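Local atomic coordinates of dual oxidase maturation factor 1 (Mus musculus, PDB entry 6WXU), a protein that probably supports the maturation of the dual oxidase DUOX1 and its transport from the endoplasmic reticulum to the plasma membrane. Residues K93-D98 with E122-N127; V99-G104 with V108-T113. All blocks are in the same frame, centred on the assembly; numbering follows the deposited sequence.

Contact 1: residues K93-D98 with E122-N127; sequences KWVSVD and ETINYN. With MAN (alpha-D-mannopyranose), chain E; MAN (alpha-D-mannopyranose), chain C; MAN (alpha-D-mannopyranose), chain D; NAG (2-acetamido-2-deoxy-beta-D-glucopyranose), chain F.
In the antiparallel sheet of the predicted extracellular region, the first half of strand 94-103 meets the loop that leads into strand 128-130, and V95 and V97 of the strand both touch I124 of the loop. The contact is small, 95 Å² in all, and apolar: V95 CG1 lies 4.0 Å from I124 CD1, and V97 CG1 lies 4.3 Å from I124 CG2. The two branches of I124 are thus divided between two valines on the same side of the strand. Its CG2, anti to the backbone N, also sits at the edge of the Y126 ring, in its plane.

The other flank of the loop carries mannose residues of a glycan attached to the protein itself. The amide T123 N donates to O3 of the chain C mannose at 3.2 Å (150° at the hydrogen), and N127 N donates to O6 of the chain D mannose at 2.9 Å. At the end of the loop, O6 of the N-acetylglucosamine linked to N109 donates to N127 O at 2.8 Å.

Y126 OH is hydrogen-bonded to Y87 OH. V95 and V97 form backbone hydrogen bonds with T85 and A83 of strand 77-86, while I124 pairs through its backbone with G114, just beyond strand 108-111.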
ATOM      1  N   LYS B  93      -0.603 -15.885 -27.232  1.00 42.30           N
ATOM      2  CA  LYS B  93       0.641 -16.570 -27.558  1.00 42.30           C
ATOM      3  C   LYS B  93       1.124 -17.420 -26.393  1.00 42.30           C
ATOM      4  O   LYS B  93       1.006 -17.028 -25.230  1.00 42.30           O
ATOM      5  CB  LYS B  93       1.716 -15.555 -27.932  1.00 42.30           C
ATOM      6  CG  LYS B  93       1.428 -14.802 -29.203  1.00 42.30           C
ATOM      7  CD  LYS B  93       1.528 -15.721 -30.395  1.00 42.30           C
ATOM      8  CE  LYS B  93       1.220 -14.987 -31.680  1.00 42.30           C
ATOM      9  NZ  LYS B  93      -0.190 -14.524 -31.711  1.00 42.30           N
ATOM     10  N   TRP B  94       1.684 -18.583 -26.715  1.00 43.16           N
ATOM     11  CA  TRP B  94       2.232 -19.506 -25.735  1.00 43.16           C
ATOM     12  C   TRP B  94       3.752 -19.515 -25.813  1.00 43.16           C
ATOM     13  O   TRP B  94       4.338 -19.226 -26.858  1.00 43.16           O
ATOM     14  CB  TRP B  94       1.702 -20.925 -25.953  1.00 43.16           C
ATOM     15  CG  TRP B  94       0.272 -21.103 -25.564  1.00 43.16           C
ATOM     16  CD1 TRP B  94      -0.751 -20.238 -25.788  1.00 43.16           C
ATOM     17  CD2 TRP B  94      -0.289 -22.216 -24.864  1.00 43.16           C
ATOM     18  NE1 TRP B  94      -1.919 -20.744 -25.279  1.00 43.16           N
ATOM     19  CE2 TRP B  94      -1.660 -21.958 -24.704  1.00 43.16           C
ATOM     20  CE3 TRP B  94       0.236 -23.405 -24.357  1.00 43.16           C
ATOM     21  CZ2 TRP B  94      -2.511 -22.844 -24.061  1.00 43.16           C
ATOM     22  CZ3 TRP B  94      -0.612 -24.283 -23.721  1.00 43.16           C
ATOM     23  CH2 TRP B  94      -1.968 -23.999 -23.577  1.00 43.16           C
ATOM     24  N   VAL B  95       4.389 -19.855 -24.694  1.00 42.29           N
ATOM     25  CA  VAL B  95       5.840 -19.915 -24.607  1.00 42.29           C
ATOM     26  C   VAL B  95       6.253 -21.306 -24.151  1.00 42.29           C
ATOM     27  O   VAL B  95       5.472 -22.053 -23.562  1.00 42.29           O
ATOM     28  CB  VAL B  95       6.410 -18.848 -23.655  1.00 42.29           C
ATOM     29  CG1 VAL B  95       6.103 -17.472 -24.173  1.00 42.29           C
ATOM     30  CG2 VAL B  95       5.844 -19.024 -22.274  1.00 42.29           C
ATOM     31  N   SER B  96       7.506 -21.647 -24.431  1.00 43.22           N
ATOM     32  CA  SER B  96       8.102 -22.914 -24.023  1.00 43.22           C
ATOM     33  C   SER B  96       9.127 -22.619 -22.938  1.00 43.22           C
ATOM     34  O   SER B  96      10.169 -22.019 -23.213  1.00 43.22           O
ATOM     35  CB  SER B  96       8.745 -23.619 -25.212  1.00 43.22           C
ATOM     36  OG  SER B  96       9.336 -24.837 -24.811  1.00 43.22           O
ATOM     37  N   VAL B  97       8.840 -23.043 -21.709  1.00 42.14           N
ATOM     38  CA  VAL B  97       9.585 -22.618 -20.538  1.00 42.14           C
ATOM     39  C   VAL B  97      10.065 -23.840 -19.760  1.00 42.14           C
ATOM     40  O   VAL B  97       9.766 -24.981 -20.101  1.00 42.14           O
ATOM     41  CB  VAL B  97       8.752 -21.695 -19.629  1.00 42.14           C
ATOM     42  CG1 VAL B  97       8.598 -20.346 -20.266  1.00 42.14           C
ATOM     43  CG2 VAL B  97       7.401 -22.310 -19.375  1.00 42.14           C
ATOM     44  N   ASP B  98      10.830 -23.570 -18.705  1.00 45.02           N
ATOM     45  CA  ASP B  98      11.301 -24.551 -17.732  1.00 45.02           C
ATOM     46  C   ASP B  98      10.829 -24.083 -16.362  1.00 45.02           C
ATOM     47  O   ASP B  98      11.509 -23.295 -15.704  1.00 45.02           O
ATOM     48  CB  ASP B  98      12.815 -24.689 -17.755  1.00 45.02           C
ATOM     49  CG  ASP B  98      13.325 -25.325 -19.021  1.00 45.02           C
ATOM     50  OD1 ASP B  98      12.514 -25.568 -19.931  1.00 45.02           O
ATOM     51  OD2 ASP B  98      14.542 -25.586 -19.107  1.00 45.02           O
ATOM     52  N   GLU B 122      10.825 -10.707 -25.596  1.00 48.26           N
ATOM     53  CA  GLU B 122      10.955 -10.494 -24.165  1.00 48.26           C
ATOM     54  C   GLU B 122      12.102 -11.348 -23.638  1.00 48.26           C
ATOM     55  O   GLU B 122      12.740 -12.095 -24.382  1.00 48.26           O
ATOM     56  CB  GLU B 122       9.645 -10.820 -23.438  1.00 48.26           C
ATOM     57  N   THR B 123      12.372 -11.228 -22.343  1.00 45.80           N
ATOM     58  CA  THR B 123      13.411 -12.005 -21.678  1.00 45.80           C
ATOM     59  C   THR B 123      12.771 -12.731 -20.506  1.00 45.80           C
ATOM     60  O   THR B 123      12.426 -12.108 -19.498  1.00 45.80           O
ATOM     61  CB  THR B 123      14.561 -11.116 -21.213  1.00 45.80           C
ATOM     62  OG1 THR B 123      15.182 -10.512 -22.351  1.00 45.80           O
ATOM     63  CG2 THR B 123      15.594 -11.930 -20.474  1.00 45.80           C
ATOM     64  N   ILE B 124      12.611 -14.042 -20.638  1.00 43.35           N
ATOM     65  CA  ILE B 124      11.884 -14.846 -19.665  1.00 43.35           C
ATOM     66  C   ILE B 124      12.927 -15.535 -18.793  1.00 43.35           C
ATOM     67  O   ILE B 124      13.422 -16.610 -19.114  1.00 43.35           O
ATOM     68  CB  ILE B 124      10.953 -15.842 -20.347  1.00 43.35           C
ATOM     69  CG1 ILE B 124      10.290 -15.186 -21.553  1.00 43.35           C
ATOM     70  CG2 ILE B 124       9.900 -16.314 -19.380  1.00 43.35           C
ATOM     71  CD1 ILE B 124       9.422 -16.107 -22.341  1.00 43.35           C
ATOM     72  N   ASN B 125      13.281 -14.894 -17.684  1.00 43.94           N
ATOM     73  CA  ASN B 125      14.241 -15.449 -16.739  1.00 43.94           C
ATOM     74  C   ASN B 125      13.836 -15.123 -15.303  1.00 43.94           C
ATOM     75  O   ASN B 125      14.642 -14.660 -14.497  1.00 43.94           O
ATOM     76  CB  ASN B 125      15.644 -14.944 -17.055  1.00 43.94           C
ATOM     77  CG  ASN B 125      16.720 -15.852 -16.520  1.00 43.94           C
ATOM     78  OD1 ASN B 125      16.542 -16.512 -15.502  1.00 43.94           O
ATOM     79  ND2 ASN B 125      17.851 -15.891 -17.204  1.00 43.94           N
ATOM     80  N   TYR B 126      12.568 -15.344 -14.968  1.00 43.38           N
ATOM     81  CA  TYR B 126      12.052 -14.925 -13.672  1.00 43.38           C
ATOM     82  C   TYR B 126      12.566 -15.814 -12.543  1.00 43.38           C
ATOM     83  O   TYR B 126      12.975 -16.957 -12.746  1.00 43.38           O
ATOM     84  CB  TYR B 126      10.526 -14.938 -13.670  1.00 43.38           C
ATOM     85  CG  TYR B 126       9.913 -13.995 -14.665  1.00 43.38           C
ATOM     86  CD1 TYR B 126       9.801 -14.347 -15.996  1.00 43.38           C
ATOM     87  CD2 TYR B 126       9.440 -12.756 -14.275  1.00 43.38           C
ATOM     88  CE1 TYR B 126       9.249 -13.497 -16.907  1.00 43.38           C
ATOM     89  CE2 TYR B 126       8.883 -11.898 -15.183  1.00 43.38           C
ATOM     90  CZ  TYR B 126       8.791 -12.276 -16.500  1.00 43.38           C
ATOM     91  OH  TYR B 126       8.236 -11.435 -17.428  1.00 43.38           O
ATOM     92  N   ASN B 127      12.551 -15.254 -11.330  1.00 44.33           N
ATOM     93  CA  ASN B 127      12.836 -16.018 -10.115  1.00 44.33           C
ATOM     94  C   ASN B 127      12.182 -15.268  -8.956  1.00 44.33           C
ATOM     95  O   ASN B 127      12.770 -14.326  -8.424  1.00 44.33           O
ATOM     96  CB  ASN B 127      14.331 -16.171  -9.912  1.00 44.33           C
ATOM     97  CG  ASN B 127      14.676 -17.117  -8.787  1.00 44.33           C
ATOM     98  OD1 ASN B 127      14.063 -17.092  -7.727  1.00 44.33           O
ATOM     99  ND2 ASN B 127      15.667 -17.961  -9.016  1.00 44.33           N
TER
HETATM  100  C1  MAN E   5      12.701  -8.905 -15.231  1.00 46.83           C
HETATM  101  C2  MAN E   5      12.150  -9.975 -16.187  1.00 46.83           C
HETATM  102  C3  MAN E   5      13.167 -11.056 -16.351  1.00 46.83           C
HETATM  103  C4  MAN E   5      14.453 -10.464 -16.865  1.00 46.83           C
HETATM  104  C5  MAN E   5      14.984  -9.499 -15.841  1.00 46.83           C
HETATM  105  C6  MAN E   5      16.229  -8.806 -16.316  1.00 46.83           C
HETATM  106  O2  MAN E   5      12.009  -9.448 -17.490  1.00 46.83           O
HETATM  107  O3  MAN E   5      12.717 -12.022 -17.257  1.00 46.83           O
HETATM  108  O4  MAN E   5      15.404 -11.477 -17.058  1.00 46.83           O
HETATM  109  O5  MAN E   5      14.002  -8.480 -15.614  1.00 46.83           O
HETATM  110  O6  MAN E   5      16.835  -8.184 -15.197  1.00 46.83           O
HETATM  111  C1  MAN C   6      10.665  -8.998 -17.731  1.00 44.35           C
HETATM  112  C2  MAN C   6      10.429  -9.219 -19.211  1.00 44.35           C
HETATM  113  C3  MAN C   6      11.411  -8.377 -19.989  1.00 44.35           C
HETATM  114  C4  MAN C   6      11.334  -6.925 -19.566  1.00 44.35           C
HETATM  115  C5  MAN C   6      11.486  -6.795 -18.057  1.00 44.35           C
HETATM  116  C6  MAN C   6      11.227  -5.398 -17.581  1.00 44.35           C
HETATM  117  O2  MAN C   6       9.161  -8.740 -19.590  1.00 44.35           O
HETATM  118  O3  MAN C   6      11.188  -8.470 -21.381  1.00 44.35           O
HETATM  119  O4  MAN C   6      12.380  -6.222 -20.176  1.00 44.35           O
HETATM  120  O5  MAN C   6      10.533  -7.646 -17.415  1.00 44.35           O
HETATM  121  O6  MAN C   6      11.160  -5.413 -16.169  1.00 44.35           O
HETATM  122  C1  MAN D   4      14.236  -9.010 -12.111  1.00 48.64           C
HETATM  123  C2  MAN D   4      13.053  -8.526 -12.949  1.00 48.64           C
HETATM  124  C3  MAN D   4      11.841  -8.468 -12.068  1.00 48.64           C
HETATM  125  C4  MAN D   4      11.555  -9.839 -11.497  1.00 48.64           C
HETATM  126  C5  MAN D   4      12.767 -10.348 -10.733  1.00 48.64           C
HETATM  127  C6  MAN D   4      12.626 -11.783 -10.354  1.00 48.64           C
HETATM  128  O2  MAN D   4      12.729  -9.499 -13.921  1.00 48.64           O
HETATM  129  O3  MAN D   4      10.710  -8.022 -12.779  1.00 48.64           O
HETATM  130  O4  MAN D   4      10.464  -9.751 -10.607  1.00 48.64           O
HETATM  131  O5  MAN D   4      13.944 -10.271 -11.562  1.00 48.64           O
HETATM  132  O6  MAN D   4      13.408 -12.530 -11.266  1.00 48.64           O
HETATM  133  C1  NAG F   1      14.611 -16.288  -4.369  1.00 47.26           C
HETATM  134  C2  NAG F   1      16.125 -16.254  -4.564  1.00 47.26           C
HETATM  135  C3  NAG F   1      16.698 -14.912  -4.109  1.00 47.26           C
HETATM  136  C4  NAG F   1      15.952 -13.745  -4.738  1.00 47.26           C
HETATM  137  C5  NAG F   1      14.455 -13.904  -4.505  1.00 47.26           C
HETATM  138  C6  NAG F   1      13.629 -12.857  -5.212  1.00 47.26           C
HETATM  139  C7  NAG F   1      17.455 -18.317  -4.425  1.00 47.26           C
HETATM  140  C8  NAG F   1      18.029 -19.353  -3.511  1.00 47.26           C
HETATM  141  N2  NAG F   1      16.757 -17.342  -3.836  1.00 47.26           N
HETATM  142  O3  NAG F   1      18.070 -14.849  -4.472  1.00 47.26           O
HETATM  143  O4  NAG F   1      16.384 -12.537  -4.121  1.00 47.26           O
HETATM  144  O5  NAG F   1      14.023 -15.173  -5.010  1.00 47.26           O
HETATM  145  O6  NAG F   1      14.065 -12.677  -6.553  1.00 47.26           O
HETATM  146  O7  NAG F   1      17.614 -18.361  -5.638  1.00 47.26           O

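Contact 2: residues V99-G104 with V108-T113; sequences VGLQIG and VNITLT. With NAG (2-acetamido-2-deoxy-beta-D-glucopyranose), chain F.
G100 with T111 and Q102 with N109 are the hydrogen-bonded pairs of an antiparallel β-hairpin whose strand axes run 4.7 Å apart at 167°. Each pair has one straight bond and one weak one. T111 N reaches G100 O at 3.3 Å and N109 N reaches Q102 O at 2.9 Å, both with an N-H...O angle of 171°; the returning bonds, G100 N to T111 O and Q102 N to N109 O, are weak and bent. Q102 O also receives a CA-H...O contact from V108.

On the side carrying L101, I103, V108 and I110, L101 CD2 meets V108 CG2 at 3.6 Å and I110 CG1 at 4.0 Å. V108 CG2, the branch anti to the backbone N, is turned toward L101, while CG1 lies between the backbone N and carbonyl carbon. On the other side, N109 ND2 is bonded covalently to C1 of N-acetylglucosamine, 1.4 Å, and is also hydrogen-bonded to N127 OD1.

L101 and I103 form backbone hydrogen bonds with G79 and S77 of strand 77-86, and V108 and I110 with F130 and E128 of strand 128-130. Helix 152-159 lies against I110, V99 and L112 through L157, A158 and V154.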
ATOM      1  N   VAL B  99       9.674 -24.568 -15.932  1.00 43.61           N
ATOM      2  CA  VAL B  99       9.110 -24.164 -14.650  1.00 43.61           C
ATOM      3  C   VAL B  99       9.750 -24.979 -13.535  1.00 43.61           C
ATOM      4  O   VAL B  99      10.078 -26.154 -13.707  1.00 43.61           O
ATOM      5  CB  VAL B  99       7.579 -24.332 -14.661  1.00 43.61           C
ATOM      6  CG1 VAL B  99       6.944 -23.444 -13.621  1.00 43.61           C
ATOM      7  CG2 VAL B  99       7.026 -24.019 -16.029  1.00 43.61           C
ATOM      8  N   GLY B 100       9.927 -24.355 -12.380  1.00 41.12           N
ATOM      9  CA  GLY B 100      10.546 -25.030 -11.253  1.00 41.12           C
ATOM     10  C   GLY B 100      10.033 -24.499  -9.937  1.00 41.12           C
ATOM     11  O   GLY B 100       9.577 -23.358  -9.841  1.00 41.12           O
ATOM     12  N   LEU B 101      10.109 -25.342  -8.912  1.00 42.97           N
ATOM     13  CA  LEU B 101       9.738 -24.989  -7.551  1.00 42.97           C
ATOM     14  C   LEU B 101      10.924 -25.215  -6.631  1.00 42.97           C
ATOM     15  O   LEU B 101      11.719 -26.132  -6.838  1.00 42.97           O
ATOM     16  CB  LEU B 101       8.560 -25.820  -7.053  1.00 42.97           C
ATOM     17  CG  LEU B 101       7.154 -25.252  -7.165  1.00 42.97           C
ATOM     18  CD1 LEU B 101       6.174 -26.249  -6.608  1.00 42.97           C
ATOM     19  CD2 LEU B 101       7.062 -23.950  -6.417  1.00 42.97           C
ATOM     20  N   GLN B 102      11.031 -24.380  -5.602  1.00 44.43           N
ATOM     21  CA  GLN B 102      12.110 -24.506  -4.627  1.00 44.43           C
ATOM     22  C   GLN B 102      11.549 -24.084  -3.275  1.00 44.43           C
ATOM     23  O   GLN B 102      11.502 -22.892  -2.968  1.00 44.43           O
ATOM     24  CB  GLN B 102      13.308 -23.661  -5.026  1.00 44.43           C
ATOM     25  CG  GLN B 102      14.151 -24.254  -6.127  1.00 44.43           C
ATOM     26  CD  GLN B 102      15.341 -23.395  -6.450  1.00 44.43           C
ATOM     27  OE1 GLN B 102      15.308 -22.182  -6.269  1.00 44.43           O
ATOM     28  NE2 GLN B 102      16.409 -24.019  -6.923  1.00 44.43           N
ATOM     29  N   ILE B 103      11.138 -25.058  -2.476  1.00 44.40           N
ATOM     30  CA  ILE B 103      10.438 -24.807  -1.224  1.00 44.40           C
ATOM     31  C   ILE B 103      11.453 -24.860  -0.094  1.00 44.40           C
ATOM     32  O   ILE B 103      12.022 -25.916   0.191  1.00 44.40           O
ATOM     33  CB  ILE B 103       9.307 -25.814  -1.000  1.00 44.40           C
ATOM     34  CG1 ILE B 103       8.473 -25.957  -2.266  1.00 44.40           C
ATOM     35  CG2 ILE B 103       8.425 -25.371   0.136  1.00 44.40           C
ATOM     36  CD1 ILE B 103       7.470 -27.060  -2.195  1.00 44.40           C
ATOM     37  N   GLY B 104      11.679 -23.730   0.550  1.00 45.69           N
ATOM     38  CA  GLY B 104      12.580 -23.643   1.680  1.00 45.69           C
ATOM     39  C   GLY B 104      11.858 -23.771   3.000  1.00 45.69           C
ATOM     40  O   GLY B 104      10.808 -24.409   3.103  1.00 45.69           O
ATOM     41  N   VAL B 108       9.050 -19.797  -0.662  1.00 42.82           N
ATOM     42  CA  VAL B 108       9.181 -20.603  -1.868  1.00 42.82           C
ATOM     43  C   VAL B 108       9.678 -19.711  -2.995  1.00 42.82           C
ATOM     44  O   VAL B 108       9.262 -18.555  -3.111  1.00 42.82           O
ATOM     45  CB  VAL B 108       7.842 -21.279  -2.231  1.00 42.82           C
ATOM     46  CG1 VAL B 108       6.772 -20.248  -2.487  1.00 42.82           C
ATOM     47  CG2 VAL B 108       7.999 -22.171  -3.425  1.00 42.82           C
ATOM     48  N   ASN B 109      10.586 -20.233  -3.813  1.00 42.78           N
ATOM     49  CA  ASN B 109      11.083 -19.529  -4.986  1.00 42.78           C
ATOM     50  C   ASN B 109      10.586 -20.235  -6.238  1.00 42.78           C
ATOM     51  O   ASN B 109      10.754 -21.447  -6.381  1.00 42.78           O
ATOM     52  CB  ASN B 109      12.613 -19.446  -4.993  1.00 42.78           C
ATOM     53  CG  ASN B 109      13.131 -18.212  -4.282  1.00 42.78           C
ATOM     54  OD1 ASN B 109      12.709 -17.905  -3.176  1.00 42.78           O
ATOM     55  ND2 ASN B 109      14.046 -17.495  -4.922  1.00 42.78           N
ATOM     56  N   ILE B 110       9.973 -19.474  -7.139  1.00 41.28           N
ATOM     57  CA  ILE B 110       9.400 -19.998  -8.371  1.00 41.28           C
ATOM     58  C   ILE B 110      10.195 -19.440  -9.539  1.00 41.28           C
ATOM     59  O   ILE B 110      10.408 -18.226  -9.624  1.00 41.28           O
ATOM     60  CB  ILE B 110       7.913 -19.627  -8.496  1.00 41.28           C
ATOM     61  CG1 ILE B 110       7.159 -20.041  -7.239  1.00 41.28           C
ATOM     62  CG2 ILE B 110       7.304 -20.281  -9.712  1.00 41.28           C
ATOM     63  CD1 ILE B 110       5.766 -19.536  -7.196  1.00 41.28           C
ATOM     64  N   THR B 111      10.629 -20.315 -10.440  1.00 41.34           N
ATOM     65  CA  THR B 111      11.477 -19.927 -11.559  1.00 41.34           C
ATOM     66  C   THR B 111      10.786 -20.272 -12.868  1.00 41.34           C
ATOM     67  O   THR B 111      10.466 -21.437 -13.113  1.00 41.34           O
ATOM     68  CB  THR B 111      12.835 -20.623 -11.493  1.00 41.34           C
ATOM     69  OG1 THR B 111      12.767 -21.862 -12.205  1.00 41.34           O
ATOM     70  CG2 THR B 111      13.229 -20.904 -10.056  1.00 41.34           C
ATOM     71  N   LEU B 112      10.567 -19.264 -13.707  1.00 42.26           N
ATOM     72  CA  LEU B 112      10.095 -19.447 -15.074  1.00 42.26           C
ATOM     73  C   LEU B 112      11.210 -18.999 -16.008  1.00 42.26           C
ATOM     74  O   LEU B 112      11.657 -17.852 -15.930  1.00 42.26           O
ATOM     75  CB  LEU B 112       8.817 -18.644 -15.330  1.00 42.26           C
ATOM     76  CG  LEU B 112       8.009 -18.962 -16.594  1.00 42.26           C
ATOM     77  CD1 LEU B 112       7.049 -20.104 -16.352  1.00 42.26           C
ATOM     78  CD2 LEU B 112       7.262 -17.751 -17.113  1.00 42.26           C
ATOM     79  N   THR B 113      11.666 -19.896 -16.877  1.00 43.07           N
ATOM     80  CA  THR B 113      12.784 -19.597 -17.767  1.00 43.07           C
ATOM     81  C   THR B 113      12.529 -20.233 -19.120  1.00 43.07           C
ATOM     82  O   THR B 113      12.393 -21.454 -19.209  1.00 43.07           O
ATOM     83  CB  THR B 113      14.106 -20.108 -17.196  1.00 43.07           C
ATOM     84  OG1 THR B 113      14.384 -19.452 -15.956  1.00 43.07           O
ATOM     85  CG2 THR B 113      15.232 -19.840 -18.168  1.00 43.07           C
TER
HETATM   86  C1  NAG F   1      14.611 -16.288  -4.369  1.00 47.26           C
HETATM   87  C2  NAG F   1      16.125 -16.254  -4.564  1.00 47.26           C
HETATM   88  C3  NAG F   1      16.698 -14.912  -4.109  1.00 47.26           C
HETATM   89  C4  NAG F   1      15.952 -13.745  -4.738  1.00 47.26           C
HETATM   90  C5  NAG F   1      14.455 -13.904  -4.505  1.00 47.26           C
HETATM   91  C6  NAG F   1      13.629 -12.857  -5.212  1.00 47.26           C
HETATM   92  C7  NAG F   1      17.455 -18.317  -4.425  1.00 47.26           C
HETATM   93  C8  NAG F   1      18.029 -19.353  -3.511  1.00 47.26           C
HETATM   94  N2  NAG F   1      16.757 -17.342  -3.836  1.00 47.26           N
HETATM   95  O3  NAG F   1      18.070 -14.849  -4.472  1.00 47.26           O
HETATM   96  O4  NAG F   1      16.384 -12.537  -4.121  1.00 47.26           O
HETATM   97  O5  NAG F   1      14.023 -15.173  -5.010  1.00 47.26           O
HETATM   98  O6  NAG F   1      14.065 -12.677  -6.553  1.00 47.26           O
HETATM   99  O7  NAG F   1      17.614 -18.361  -5.638  1.00 47.26           O

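How the contacts relate
Strand 94-103 enters the sheet through residues 93-98, the first half of contact 1, and runs on without a break into 99-104, the first half of contact 2. A turn of three residues brings the chain back as 108-113, closing the tight hairpin of contact 2. A longer excursion then returns as 122-127, so contact 1 closes a wider loop in which contact 2 is nested. Their centres are about 13 Å apart, and they meet directly: D98 N lies 2.7 Å from T113 O, a probable hydrogen bond extending the hairpin pairing. Together they tie strands 94-103 and 108-111 to the approach of strand 128-130, outermost in the sheet within this chain, beside the N109-linked sugar that both contacts touch.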